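Local coordinates for ferric uptake regulation protein (Pseudomonas aeruginosa, PDB 1MZB) that probably acts as an iron-responsive transcriptional regulator, a metal-binding, DNA-binding repressor central to iron homeostasis, at residues V21-M26 / K42-A47; Q32-A37 / H78-L83; L68-N73 / E82-G87; H91-D96 / V129-K134. All coordinates share one frame; numbering follows the deposited sequence.

Contact 1: V21-M26 / K42-A47; sequences VKILQM and KALMEA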
loop_
_atom_site.group_PDB
_atom_site.type_symbol
_atom_site.label_atom_id
_atom_site.label_comp_id
_atom_site.label_asym_id
_atom_site.label_seq_id
_atom_site.Cartn_x
_atom_site.Cartn_y
_atom_site.Cartn_z
ATOM N N VAL A 21 -5.284 15.243 -18.124
ATOM C CA VAL A 21 -4.059 14.470 -18.202
ATOM C C VAL A 21 -2.903 15.082 -17.414
ATOM O O VAL A 21 -2.191 14.378 -16.677
ATOM C CB VAL A 21 -3.631 14.272 -19.687
ATOM C CG1 VAL A 21 -2.201 13.738 -19.746
ATOM C CG2 VAL A 21 -4.591 13.318 -20.355
ATOM N N LYS A 22 -2.711 16.393 -17.532
ATOM C CA LYS A 22 -1.625 17.022 -16.811
ATOM C C LYS A 22 -1.781 16.923 -15.278
ATOM O O LYS A 22 -0.810 16.700 -14.560
ATOM C CB LYS A 22 -1.473 18.476 -17.255
ATOM C CG LYS A 22 -0.754 18.590 -18.611
ATOM C CD LYS A 22 -0.609 20.026 -19.096
ATOM C CE LYS A 22 0.188 20.053 -20.423
ATOM N NZ LYS A 22 1.351 19.107 -20.349
ATOM N N ILE A 23 -3.003 17.075 -14.789
ATOM C CA ILE A 23 -3.221 16.996 -13.340
ATOM C C ILE A 23 -2.988 15.574 -12.817
ATOM O O ILE A 23 -2.367 15.368 -11.764
ATOM C CB ILE A 23 -4.629 17.531 -13.010
ATOM C CG1 ILE A 23 -4.647 19.034 -13.329
ATOM C CG2 ILE A 23 -4.982 17.218 -11.537
ATOM C CD1 ILE A 23 -6.014 19.699 -13.328
ATOM N N LEU A 24 -3.456 14.580 -13.557
ATOM C CA LEU A 24 -3.224 13.212 -13.152
ATOM C C LEU A 24 -1.708 12.905 -13.137
ATOM O O LEU A 24 -1.225 12.166 -12.284
ATOM C CB LEU A 24 -3.959 12.265 -14.103
ATOM C CG LEU A 24 -4.057 10.811 -13.646
ATOM C CD1 LEU A 24 -4.843 10.728 -12.347
ATOM C CD2 LEU A 24 -4.744 9.981 -14.746
ATOM N N GLN A 25 -0.949 13.487 -14.063
ATOM C CA GLN A 25 0.492 13.244 -14.110
ATOM C C GLN A 25 1.149 13.918 -12.922
ATOM O O GLN A 25 2.092 13.379 -12.332
ATOM C CB GLN A 25 1.093 13.778 -15.424
ATOM C CG GLN A 25 0.693 12.966 -16.646
ATOM C CD GLN A 25 1.107 13.639 -17.951
ATOM O OE1 GLN A 25 1.352 14.845 -17.985
ATOM N NE2 GLN A 25 1.158 12.859 -19.037
ATOM N N MET A 26 0.644 15.098 -12.558
ATOM C CA MET A 26 1.191 15.790 -11.407
ATOM C C MET A 26 0.946 14.951 -10.155
ATOM O O MET A 26 1.827 14.827 -9.296
ATOM C CB MET A 26 0.550 17.164 -11.240
ATOM C CG MET A 26 1.222 17.974 -10.156
ATOM S SD MET A 26 3.013 18.014 -10.460
ATOM C CE MET A 26 3.054 18.873 -12.047
ATOM N N LYS A 42 0.537 25.087 -7.877
ATOM C CA LYS A 42 1.891 25.629 -7.775
ATOM C C LYS A 42 2.882 24.743 -8.523
ATOM O O LYS A 42 3.770 25.260 -9.225
ATOM C CB LYS A 42 2.326 25.756 -6.322
ATOM C CG LYS A 42 1.657 26.929 -5.595
ATOM C CD LYS A 42 1.876 26.822 -4.091
ATOM C CE LYS A 42 1.168 27.942 -3.336
ATOM N NZ LYS A 42 1.328 27.783 -1.862
ATOM N N ALA A 43 2.748 23.427 -8.365
ATOM C CA ALA A 43 3.646 22.493 -9.080
ATOM C C ALA A 43 3.476 22.692 -10.577
ATOM O O ALA A 43 4.460 22.727 -11.328
ATOM C CB ALA A 43 3.323 21.062 -8.716
ATOM N N LEU A 44 2.235 22.817 -11.025
ATOM C CA LEU A 44 1.968 23.039 -12.439
ATOM C C LEU A 44 2.538 24.361 -12.928
ATOM O O LEU A 44 3.081 24.434 -14.037
ATOM C CB LEU A 44 0.472 22.999 -12.718
ATOM C CG LEU A 44 -0.156 21.604 -12.719
ATOM C CD1 LEU A 44 -1.660 21.733 -12.809
ATOM C CD2 LEU A 44 0.417 20.793 -13.884
ATOM N N MET A 45 2.417 25.411 -12.120
ATOM C CA MET A 45 2.958 26.717 -12.507
ATOM C C MET A 45 4.472 26.669 -12.583
ATOM O O MET A 45 5.071 27.288 -13.463
ATOM C CB MET A 45 2.544 27.809 -11.525
ATOM C CG MET A 45 1.068 28.173 -11.593
ATOM S SD MET A 45 0.428 28.769 -13.199
ATOM C CE MET A 45 1.109 30.432 -13.261
ATOM N N GLU A 46 5.096 25.953 -11.653
ATOM C CA GLU A 46 6.548 25.818 -11.660
ATOM C C GLU A 46 6.908 25.156 -12.998
ATOM O O GLU A 46 7.838 25.577 -13.686
ATOM C CB GLU A 46 7.004 24.921 -10.504
ATOM C CG GLU A 46 8.472 25.080 -10.105
ATOM C CD GLU A 46 9.034 23.836 -9.416
ATOM O OE1 GLU A 46 8.271 23.132 -8.702
ATOM O OE2 GLU A 46 10.248 23.564 -9.576
ATOM N N ALA A 47 6.152 24.125 -13.371
ATOM C CA ALA A 47 6.394 23.417 -14.625
ATOM C C ALA A 47 5.967 24.265 -15.817
ATOM O O ALA A 47 5.725 23.751 -16.912
ATOM C CB ALA A 47 5.642 22.084 -14.623
#
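M26 reaches out from helix 18-28 and lays its thioether against A43 and L44 of helix 37-46, and nearly all of the contact is apolar. The sulfur SD of M26 sits 3.5 Å from the methyl CB of A43, while the terminal methyl CE of M26 lies 3.7 Å from CD2 of L44. M26 starts out with CG opposite its backbone N (chi1 -173°) and then bends at both following torsions, which curls the thioether over A43; the M26 and L44 side chains run past each other in opposite directions. The other branch of L44, CD1, meets CG1 of I23 at 4.1 Å, the two side chains crossing at about a right angle. Behind them, V59 and L60 of helix 53-66 cover I23, and V56 of the same helix covers L44.

Polar chemistry stays at the margin. K22 turns its ammonium away from the interface to form a salt bridge with E49, just beyond helix 37-46.

The segment axes pass 10.7 Å apart at 105°, in a helical domain of the winged-helix kind. With no hydrogen bond across it, the direct contact between the helices depends on van der Waals packing of M26, A43, L44 and I23, backed by helix 53-66.

Contact 2: Q32-A37 / H78-L83; sequences QRHMSA and HAVFEL. With ZN (zinc ion), chain C; ZN (zinc ion), chain D.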
loop_
_atom_site.group_PDB
_atom_site.type_symbol
_atom_site.label_atom_id
_atom_site.label_comp_id
_atom_site.label_asym_id
_atom_site.label_seq_id
_atom_site.Cartn_x
_atom_site.Cartn_y
_atom_site.Cartn_z
ATOM N N GLN A 32 5.470 15.479 -2.389
ATOM C CA GLN A 32 4.350 15.522 -1.457
ATOM C C GLN A 32 3.357 14.411 -1.793
ATOM O O GLN A 32 2.868 14.302 -2.929
ATOM C CB GLN A 32 3.669 16.893 -1.528
ATOM C CG GLN A 32 4.638 18.071 -1.368
ATOM C CD GLN A 32 3.938 19.423 -1.349
ATOM O OE1 GLN A 32 3.128 19.703 -0.458
ATOM N NE2 GLN A 32 4.245 20.266 -2.336
ATOM N N ARG A 33 3.060 13.581 -0.799
ATOM C CA ARG A 33 2.140 12.472 -0.991
ATOM C C ARG A 33 0.679 12.949 -0.889
ATOM O O ARG A 33 -0.214 12.412 -1.570
ATOM C CB ARG A 33 2.410 11.389 0.063
ATOM C CG ARG A 33 3.895 11.111 0.331
ATOM C CD ARG A 33 4.065 9.775 1.042
ATOM N NE ARG A 33 5.436 9.542 1.495
ATOM C CZ ARG A 33 5.868 8.379 1.982
ATOM N NH1 ARG A 33 5.032 7.346 2.072
ATOM N NH2 ARG A 33 7.131 8.249 2.388
ATOM N N HIS A 34 0.467 13.967 -0.051
ATOM C CA HIS A 34 -0.858 14.538 0.200
ATOM C C HIS A 34 -0.942 16.013 -0.188
ATOM O O HIS A 34 -0.794 16.920 0.632
ATOM C CB HIS A 34 -1.218 14.372 1.674
ATOM C CG HIS A 34 -1.034 12.971 2.166
ATOM N ND1 HIS A 34 0.130 12.574 2.779
ATOM C CD2 HIS A 34 -1.860 11.902 2.024
ATOM C CE1 HIS A 34 -0.001 11.277 2.992
ATOM N NE2 HIS A 34 -1.193 10.818 2.556
ATOM N N MET A 35 -1.241 16.235 -1.453
ATOM C CA MET A 35 -1.318 17.566 -1.982
ATOM C C MET A 35 -2.683 18.247 -1.939
ATOM O O MET A 35 -3.720 17.641 -2.191
ATOM C CB MET A 35 -0.837 17.558 -3.425
ATOM C CG MET A 35 0.690 17.337 -3.583
ATOM S SD MET A 35 1.178 17.477 -5.302
ATOM C CE MET A 35 0.148 16.317 -5.990
ATOM N N SER A 36 -2.636 19.537 -1.655
ATOM C CA SER A 36 -3.822 20.373 -1.701
ATOM C C SER A 36 -3.988 20.832 -3.158
ATOM O O SER A 36 -3.083 20.635 -4.016
ATOM C CB SER A 36 -3.624 21.619 -0.833
ATOM O OG SER A 36 -2.717 22.499 -1.472
ATOM N N ALA A 37 -5.126 21.450 -3.456
ATOM C CA ALA A 37 -5.360 21.992 -4.802
ATOM C C ALA A 37 -4.291 23.032 -5.146
ATOM O O ALA A 37 -3.794 23.090 -6.275
ATOM C CB ALA A 37 -6.766 22.628 -4.889
ATOM N N HIS A 78 -7.820 22.390 5.358
ATOM C CA HIS A 78 -7.614 22.272 3.900
ATOM C C HIS A 78 -7.821 20.841 3.436
ATOM O O HIS A 78 -7.656 19.899 4.205
ATOM C CB HIS A 78 -6.254 22.802 3.434
ATOM C CG HIS A 78 -5.130 21.836 3.592
ATOM N ND1 HIS A 78 -4.378 21.723 4.735
ATOM C CD2 HIS A 78 -4.616 20.930 2.716
ATOM C CE1 HIS A 78 -3.428 20.787 4.540
ATOM N NE2 HIS A 78 -3.528 20.259 3.330
ATOM N N ALA A 79 -8.225 20.701 2.175
ATOM C CA ALA A 79 -8.489 19.387 1.607
ATOM C C ALA A 79 -7.212 18.861 0.968
ATOM O O ALA A 79 -6.499 19.629 0.350
ATOM C CB ALA A 79 -9.542 19.500 0.546
ATOM N N VAL A 80 -6.951 17.567 1.140
ATOM C CA VAL A 80 -5.800 16.921 0.552
ATOM C C VAL A 80 -6.359 15.956 -0.481
ATOM O O VAL A 80 -7.361 15.325 -0.203
ATOM C CB VAL A 80 -5.055 16.112 1.621
ATOM C CG1 VAL A 80 -4.273 14.974 1.004
ATOM C CG2 VAL A 80 -4.140 17.063 2.385
ATOM N N PHE A 81 -5.709 15.821 -1.646
ATOM C CA PHE A 81 -6.215 14.892 -2.656
ATOM C C PHE A 81 -5.093 13.908 -2.931
ATOM O O PHE A 81 -3.960 14.330 -3.114
ATOM C CB PHE A 81 -6.554 15.635 -3.946
ATOM C CG PHE A 81 -7.708 16.591 -3.814
ATOM C CD1 PHE A 81 -7.512 17.902 -3.382
ATOM C CD2 PHE A 81 -9.006 16.188 -4.146
ATOM C CE1 PHE A 81 -8.615 18.817 -3.292
ATOM C CE2 PHE A 81 -10.097 17.077 -4.060
ATOM C CZ PHE A 81 -9.902 18.396 -3.636
ATOM N N GLU A 82 -5.381 12.620 -2.926
ATOM C CA GLU A 82 -4.321 11.647 -3.203
ATOM C C GLU A 82 -4.909 10.553 -4.062
ATOM O O GLU A 82 -6.101 10.346 -4.060
ATOM C CB GLU A 82 -3.740 11.064 -1.910
ATOM C CG GLU A 82 -4.770 10.418 -0.964
ATOM C CD GLU A 82 -4.170 10.055 0.410
ATOM O OE1 GLU A 82 -3.323 9.147 0.488
ATOM O OE2 GLU A 82 -4.555 10.688 1.411
ATOM N N LEU A 83 -4.075 9.900 -4.847
ATOM C CA LEU A 83 -4.578 8.838 -5.683
ATOM C C LEU A 83 -5.224 7.736 -4.849
ATOM O O LEU A 83 -4.883 7.515 -3.669
ATOM C CB LEU A 83 -3.435 8.261 -6.506
ATOM C CG LEU A 83 -2.841 9.262 -7.482
ATOM C CD1 LEU A 83 -1.581 8.643 -8.095
ATOM C CD2 LEU A 83 -3.886 9.624 -8.584
HETATM ZN ZN ZN C . -2.301 9.180 2.253
HETATM ZN ZN ZN D . -4.126 23.014 6.388
HETATM O O HOH W 1 -0.937 11.046 -4.626
HETATM O O HOH W 2 -1.435 18.969 2.372
HETATM O O HOH W 3 -7.133 21.654 -1.425
#
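A four-ligand zinc site and one residue of a second, separate zinc site lie along this contact, where the loop ahead of helix 37-46 runs beside strand 80-83 of the hairpin. H34 from the loop and E82 from the strand bind the same zinc: NE2 of H34 at 2.0 Å and OE1 of E82 at 2.0 Å, with H91 and E102 completing the site. The two side chains lie side by side and point the same way, their imidazole and carboxylate planes 73° apart. E82 gets there with CG between its backbone N and carbonyl carbon (chi1 55°) and the chain extended beyond. Its second oxygen, OE2, lies at the ring edge of H34, 3.0 Å from CD2.

One direct hydrogen bond ties the backbones: F81 N donates a hydrogen bond to M35 O at 2.8 Å, fairly straight at 165°, with the donor tilted from the carbonyl plane. The same carbonyl oxygen lies at the edge of the F81 ring.

At the other end, CB of S36 packs against CD2 of H78, whose ND1 binds the second zinc together with D75. A water joins the far nitrogen of that ring, H78 NE2, to H34 O, and another joins A37 N to A79 O. S36, at the N-cap of helix 37-46, uses OG to accept a hydrogen bond from D39 N.

Zinc, two bridging waters and one backbone bond supply the polar links between loop and strand, consistent with the metal helping to fix the loop that leads into helix 37-46.

Contact 3: L68-N73 / E82-G87; sequences LVVRHN and ELADSG. With ZN (zinc ion), chain C.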
loop_
_atom_site.group_PDB
_atom_site.type_symbol
_atom_site.label_atom_id
_atom_site.label_comp_id
_atom_site.label_asym_id
_atom_site.label_seq_id
_atom_site.Cartn_x
_atom_site.Cartn_y
_atom_site.Cartn_z
ATOM N N LEU A 68 -11.003 8.248 -8.855
ATOM C CA LEU A 68 -9.576 8.230 -9.170
ATOM C C LEU A 68 -8.768 8.796 -7.986
ATOM O O LEU A 68 -7.592 8.473 -7.819
ATOM C CB LEU A 68 -9.293 9.075 -10.397
ATOM C CG LEU A 68 -9.764 8.426 -11.693
ATOM C CD1 LEU A 68 -9.500 9.395 -12.836
ATOM C CD2 LEU A 68 -9.010 7.096 -11.890
ATOM N N VAL A 69 -9.375 9.689 -7.210
ATOM C CA VAL A 69 -8.655 10.230 -6.036
ATOM C C VAL A 69 -9.591 10.220 -4.843
ATOM O O VAL A 69 -10.805 10.093 -5.011
ATOM C CB VAL A 69 -8.112 11.690 -6.225
ATOM C CG1 VAL A 69 -7.287 11.797 -7.499
ATOM C CG2 VAL A 69 -9.209 12.705 -6.171
ATOM N N VAL A 70 -9.014 10.311 -3.647
ATOM C CA VAL A 70 -9.789 10.352 -2.421
ATOM C C VAL A 70 -9.450 11.722 -1.839
ATOM O O VAL A 70 -8.308 12.158 -1.945
ATOM C CB VAL A 70 -9.318 9.283 -1.420
ATOM C CG1 VAL A 70 -10.079 9.436 -0.116
ATOM C CG2 VAL A 70 -9.564 7.858 -2.001
ATOM N N ARG A 71 -10.430 12.382 -1.248
ATOM C CA ARG A 71 -10.213 13.681 -0.631
ATOM C C ARG A 71 -10.271 13.448 0.876
ATOM O O ARG A 71 -11.160 12.755 1.395
ATOM C CB ARG A 71 -11.306 14.651 -1.095
ATOM C CG ARG A 71 -11.376 15.980 -0.360
ATOM C CD ARG A 71 -12.695 16.680 -0.698
ATOM N NE ARG A 71 -12.721 18.088 -0.340
ATOM C CZ ARG A 71 -12.954 19.067 -1.210
ATOM N NH1 ARG A 71 -13.181 18.784 -2.498
ATOM N NH2 ARG A 71 -12.967 20.322 -0.793
ATOM N N HIS A 72 -9.318 14.039 1.582
ATOM C CA HIS A 72 -9.208 13.923 3.020
ATOM C C HIS A 72 -9.034 15.343 3.586
ATOM O O HIS A 72 -8.601 16.229 2.882
ATOM C CB HIS A 72 -7.927 13.164 3.399
ATOM C CG HIS A 72 -7.991 11.679 3.192
ATOM N ND1 HIS A 72 -7.195 11.030 2.271
ATOM C CD2 HIS A 72 -8.640 10.711 3.877
ATOM C CE1 HIS A 72 -7.346 9.725 2.402
ATOM N NE2 HIS A 72 -8.213 9.501 3.372
ATOM N N ASN A 73 -9.415 15.546 4.844
ATOM C CA ASN A 73 -9.196 16.857 5.466
ATOM C C ASN A 73 -8.589 16.452 6.804
ATOM O O ASN A 73 -9.299 16.067 7.753
ATOM C CB ASN A 73 -10.492 17.614 5.685
ATOM C CG ASN A 73 -10.243 19.005 6.193
ATOM O OD1 ASN A 73 -9.296 19.218 6.951
ATOM N ND2 ASN A 73 -11.070 19.969 5.766
ATOM N N GLU A 82 -5.381 12.620 -2.926
ATOM C CA GLU A 82 -4.321 11.647 -3.203
ATOM C C GLU A 82 -4.909 10.553 -4.062
ATOM O O GLU A 82 -6.101 10.346 -4.060
ATOM C CB GLU A 82 -3.740 11.064 -1.910
ATOM C CG GLU A 82 -4.770 10.418 -0.964
ATOM C CD GLU A 82 -4.170 10.055 0.410
ATOM O OE1 GLU A 82 -3.323 9.147 0.488
ATOM O OE2 GLU A 82 -4.555 10.688 1.411
ATOM N N LEU A 83 -4.075 9.900 -4.847
ATOM C CA LEU A 83 -4.578 8.838 -5.683
ATOM C C LEU A 83 -5.224 7.736 -4.849
ATOM O O LEU A 83 -4.883 7.515 -3.669
ATOM C CB LEU A 83 -3.435 8.261 -6.506
ATOM C CG LEU A 83 -2.841 9.262 -7.482
ATOM C CD1 LEU A 83 -1.581 8.643 -8.095
ATOM C CD2 LEU A 83 -3.886 9.624 -8.584
ATOM N N ALA A 84 -6.178 7.057 -5.474
ATOM C CA ALA A 84 -6.889 5.962 -4.850
ATOM C C ALA A 84 -6.167 4.677 -5.277
ATOM O O ALA A 84 -5.951 3.786 -4.458
ATOM C CB ALA A 84 -8.359 5.943 -5.327
ATOM N N ASP A 85 -5.758 4.626 -6.552
ATOM C CA ASP A 85 -5.069 3.464 -7.142
ATOM C C ASP A 85 -3.882 2.908 -6.347
ATOM O O ASP A 85 -3.639 1.694 -6.356
ATOM C CB ASP A 85 -4.621 3.767 -8.597
ATOM C CG ASP A 85 -3.745 5.017 -8.709
ATOM O OD1 ASP A 85 -4.185 6.099 -8.263
ATOM O OD2 ASP A 85 -2.621 4.933 -9.253
ATOM N N SER A 86 -3.152 3.788 -5.661
ATOM C CA SER A 86 -1.990 3.388 -4.870
ATOM C C SER A 86 -2.371 2.339 -3.823
ATOM O O SER A 86 -3.554 2.179 -3.495
ATOM C CB SER A 86 -1.390 4.616 -4.169
ATOM O OG SER A 86 -2.323 5.185 -3.261
ATOM N N GLY A 87 -1.373 1.629 -3.300
ATOM C CA GLY A 87 -1.660 0.637 -2.280
ATOM C C GLY A 87 -2.484 1.321 -1.200
ATOM O O GLY A 87 -2.389 2.543 -1.029
HETATM ZN ZN ZN C . -2.301 9.180 2.253
#
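V70 and E82 pair through two backbone hydrogen bonds, the firm centre of the antiparallel hairpin formed by strands 69-72 and 80-83, the wing of a winged-helix fold. V70 N donates to E82 O at 2.9 Å and E82 N returns a bond to V70 O at 3.1 Å. Next along, V69 and L83 form a non-hydrogen-bonded pair with CA atoms 4.3 Å apart. Their side chains diverge at the base and touch lightly through V69 CG1 and L83 CD2 at 4.2 Å, on the side covered by L27 of helix 18-28.

Toward the turn after L83 the pairing slackens. A84 N still reaches L68 O at 3.1 Å, but it comes from above the carbonyl plane and the bond is bent to 151°. The methyl of A84 meets V70 CG2 at 4.0 Å, and the exposed D85 directs its carboxylate to a salt bridge with K110 of the second subunit.

On the face carrying V70 and E82, H72 contributes a weak hydrogen bond from ND1 to E82 OE2, 2.8 Å long but sharply bent at 117°, with ring and carboxylate planes 64° apart. CG1 of V70 lies above one face of the imidazole, offset toward its rim. E82 therefore spends one oxygen on zinc and offers the other to H72, a weak second-shell contact that may help to orient the carboxylate.

Contact 4: H91-D96 / V129-K134; sequences HMVCVD and VLYVRK. With ZN (zinc ion), chain C.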
loop_
_atom_site.group_PDB
_atom_site.type_symbol
_atom_site.label_atom_id
_atom_site.label_comp_id
_atom_site.label_asym_id
_atom_site.label_seq_id
_atom_site.Cartn_x
_atom_site.Cartn_y
_atom_site.Cartn_z
ATOM N N HIS A 91 -4.214 6.641 7.957
ATOM C CA HIS A 91 -3.281 7.715 8.319
ATOM C C HIS A 91 -3.194 8.046 9.779
ATOM O O HIS A 91 -4.194 7.986 10.490
ATOM C CB HIS A 91 -3.704 9.036 7.601
ATOM C CG HIS A 91 -3.781 8.954 6.108
ATOM N ND1 HIS A 91 -4.853 8.387 5.458
ATOM C CD2 HIS A 91 -2.868 9.342 5.189
ATOM C CE1 HIS A 91 -4.562 8.441 4.178
ATOM N NE2 HIS A 91 -3.389 9.002 3.970
ATOM N N MET A 92 -1.986 8.402 10.220
ATOM C CA MET A 92 -1.789 8.932 11.556
ATOM C C MET A 92 -1.546 10.441 11.282
ATOM O O MET A 92 -0.867 10.812 10.306
ATOM C CB MET A 92 -0.539 8.345 12.214
ATOM C CG MET A 92 -0.829 7.019 12.854
ATOM S SD MET A 92 0.658 6.281 13.442
ATOM C CE MET A 92 1.252 7.496 14.422
ATOM N N VAL A 93 -2.154 11.301 12.089
ATOM C CA VAL A 93 -1.964 12.748 11.906
ATOM C C VAL A 93 -1.471 13.333 13.233
ATOM O O VAL A 93 -2.103 13.131 14.277
ATOM C CB VAL A 93 -3.292 13.420 11.521
ATOM C CG1 VAL A 93 -3.077 14.912 11.284
ATOM C CG2 VAL A 93 -3.836 12.795 10.255
ATOM N N CYS A 94 -0.347 14.044 13.185
ATOM C CA CYS A 94 0.241 14.684 14.366
ATOM C C CYS A 94 -0.585 15.935 14.583
ATOM O O CYS A 94 -0.520 16.873 13.795
ATOM C CB CYS A 94 1.695 15.044 14.094
ATOM S SG CYS A 94 2.700 13.580 13.965
ATOM N N VAL A 95 -1.365 15.944 15.657
ATOM C CA VAL A 95 -2.259 17.050 15.891
ATOM C C VAL A 95 -1.572 18.377 16.047
ATOM O O VAL A 95 -2.074 19.384 15.583
ATOM C CB VAL A 95 -3.169 16.824 17.130
ATOM C CG1 VAL A 95 -3.947 15.516 16.995
ATOM C CG2 VAL A 95 -2.352 16.820 18.394
ATOM N N ASP A 96 -0.405 18.373 16.672
ATOM C CA ASP A 96 0.266 19.639 16.913
ATOM C C ASP A 96 0.979 20.246 15.712
ATOM O O ASP A 96 1.070 21.464 15.587
ATOM C CB ASP A 96 1.238 19.454 18.092
ATOM C CG ASP A 96 0.508 19.189 19.402
ATOM O OD1 ASP A 96 -0.631 19.679 19.559
ATOM O OD2 ASP A 96 1.069 18.492 20.287
ATOM N N VAL A 129 -8.482 7.257 10.709
ATOM C CA VAL A 129 -7.460 8.289 10.966
ATOM C C VAL A 129 -7.139 8.227 12.443
ATOM O O VAL A 129 -8.051 8.204 13.285
ATOM C CB VAL A 129 -7.990 9.711 10.605
ATOM C CG1 VAL A 129 -6.906 10.794 10.959
ATOM C CG2 VAL A 129 -8.346 9.772 9.138
ATOM N N LEU A 130 -5.847 8.180 12.779
ATOM C CA LEU A 130 -5.466 8.137 14.180
ATOM C C LEU A 130 -4.792 9.476 14.472
ATOM O O LEU A 130 -3.822 9.807 13.820
ATOM C CB LEU A 130 -4.477 6.990 14.430
ATOM C CG LEU A 130 -5.048 5.604 14.098
ATOM C CD1 LEU A 130 -3.988 4.545 14.412
ATOM C CD2 LEU A 130 -6.321 5.370 14.883
ATOM N N TYR A 131 -5.344 10.251 15.401
ATOM C CA TYR A 131 -4.760 11.546 15.717
ATOM C C TYR A 131 -3.800 11.283 16.840
ATOM O O TYR A 131 -4.176 10.690 17.839
ATOM C CB TYR A 131 -5.832 12.557 16.125
ATOM C CG TYR A 131 -6.788 12.859 14.976
ATOM C CD1 TYR A 131 -6.449 13.782 13.978
ATOM C CD2 TYR A 131 -8.004 12.178 14.868
ATOM C CE1 TYR A 131 -7.304 14.026 12.896
ATOM C CE2 TYR A 131 -8.874 12.420 13.766
ATOM C CZ TYR A 131 -8.504 13.344 12.807
ATOM O OH TYR A 131 -9.353 13.609 11.755
ATOM N N VAL A 132 -2.564 11.737 16.670
ATOM C CA VAL A 132 -1.542 11.427 17.664
ATOM C C VAL A 132 -0.683 12.595 18.121
ATOM O O VAL A 132 -0.692 13.679 17.538
ATOM C CB VAL A 132 -0.634 10.328 17.126
ATOM C CG1 VAL A 132 -1.470 9.050 16.803
ATOM C CG2 VAL A 132 0.117 10.839 15.875
ATOM N N ARG A 133 0.084 12.338 19.174
ATOM C CA ARG A 133 0.992 13.357 19.710
ATOM C C ARG A 133 2.217 12.582 20.205
ATOM O O ARG A 133 2.063 11.502 20.740
ATOM C CB ARG A 133 0.320 14.092 20.872
ATOM C CG ARG A 133 1.256 15.098 21.568
ATOM C CD ARG A 133 0.525 15.941 22.594
ATOM N NE ARG A 133 -0.296 16.988 21.987
ATOM C CZ ARG A 133 -1.585 17.176 22.263
ATOM N NH1 ARG A 133 -2.198 16.378 23.135
ATOM N NH2 ARG A 133 -2.255 18.179 21.693
ATOM N N LYS A 134 3.425 13.104 19.991
ATOM C CA LYS A 134 4.633 12.408 20.442
ATOM C C LYS A 134 4.586 12.269 21.959
ATOM O O LYS A 134 4.322 13.246 22.666
ATOM C CB LYS A 134 5.890 13.182 20.016
HETATM ZN ZN ZN C . -2.301 9.180 2.253
HETATM O O HOH W 4 1.457 16.016 16.978
#
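R133 extends with CG opposite its backbone N (chi1 175°) and then bends at chi3 (-76°), which carries its guanidinium back to D96 just past the end of the paired strands. Those strands, 90-94 and 129-132, run parallel in a mixed three-stranded sheet; 90-94 is the central strand, with 100-103 on its other side. This sheet belongs to the C-terminal domain, which in Fur proteins is the dimerisation domain.

The backbone ladder begins with L130 N to H91 O at 2.8 Å, continues through V93 N to L130 O and V132 N to V93 O, and finishes with V95 N to V132 O at 3.0 Å. V132 O also accepts a bond from a water that is bound in turn by D96 N.

On one face of the sheet M92 bends its terminal methyl CE to 3.8 Å from V132 CG2, at about a right angle to that valine. The other face carries H91, V93, V129 and Y131: CG2 of V93 meets CG1 of V129 at 3.7 Å, and the latter methyl also lies above one face of the Y131 ring, toward its rim. H91 turns away from the partner strand to bind zinc through NE2.

V95 CG2 lies over one face of the R133 guanidinium, near NH2, and the edge of that group forms a two-nitrogen, side-on salt bridge with the D96 carboxylate: NE to OD2 at 2.6 Å and NH2 to OD1 at 3.1 Å.

In the fold
Contacts 2 and 3 share E82 and L83 of strand 80-83, and their centres lie 8 Å apart; V80 N probably bonds to H72 O at 2.7 Å, continuing the hairpin. Contact 1 belongs to the helical part of the same domain and meets the hairpin through L24 CD1 and L83 CD2 at 4.0 Å. Contact 4, about 29 Å from contact 1 between centres, lies in the other domain, yet it reaches the same zinc as contacts 2 and 3. At that metal H34 NE2 and H91 NE2 stand 3.2 Å apart, and H72 CE1 comes within 3.5 Å of H91 CE1. The zinc therefore ties loop, hairpin and C-terminal sheet together.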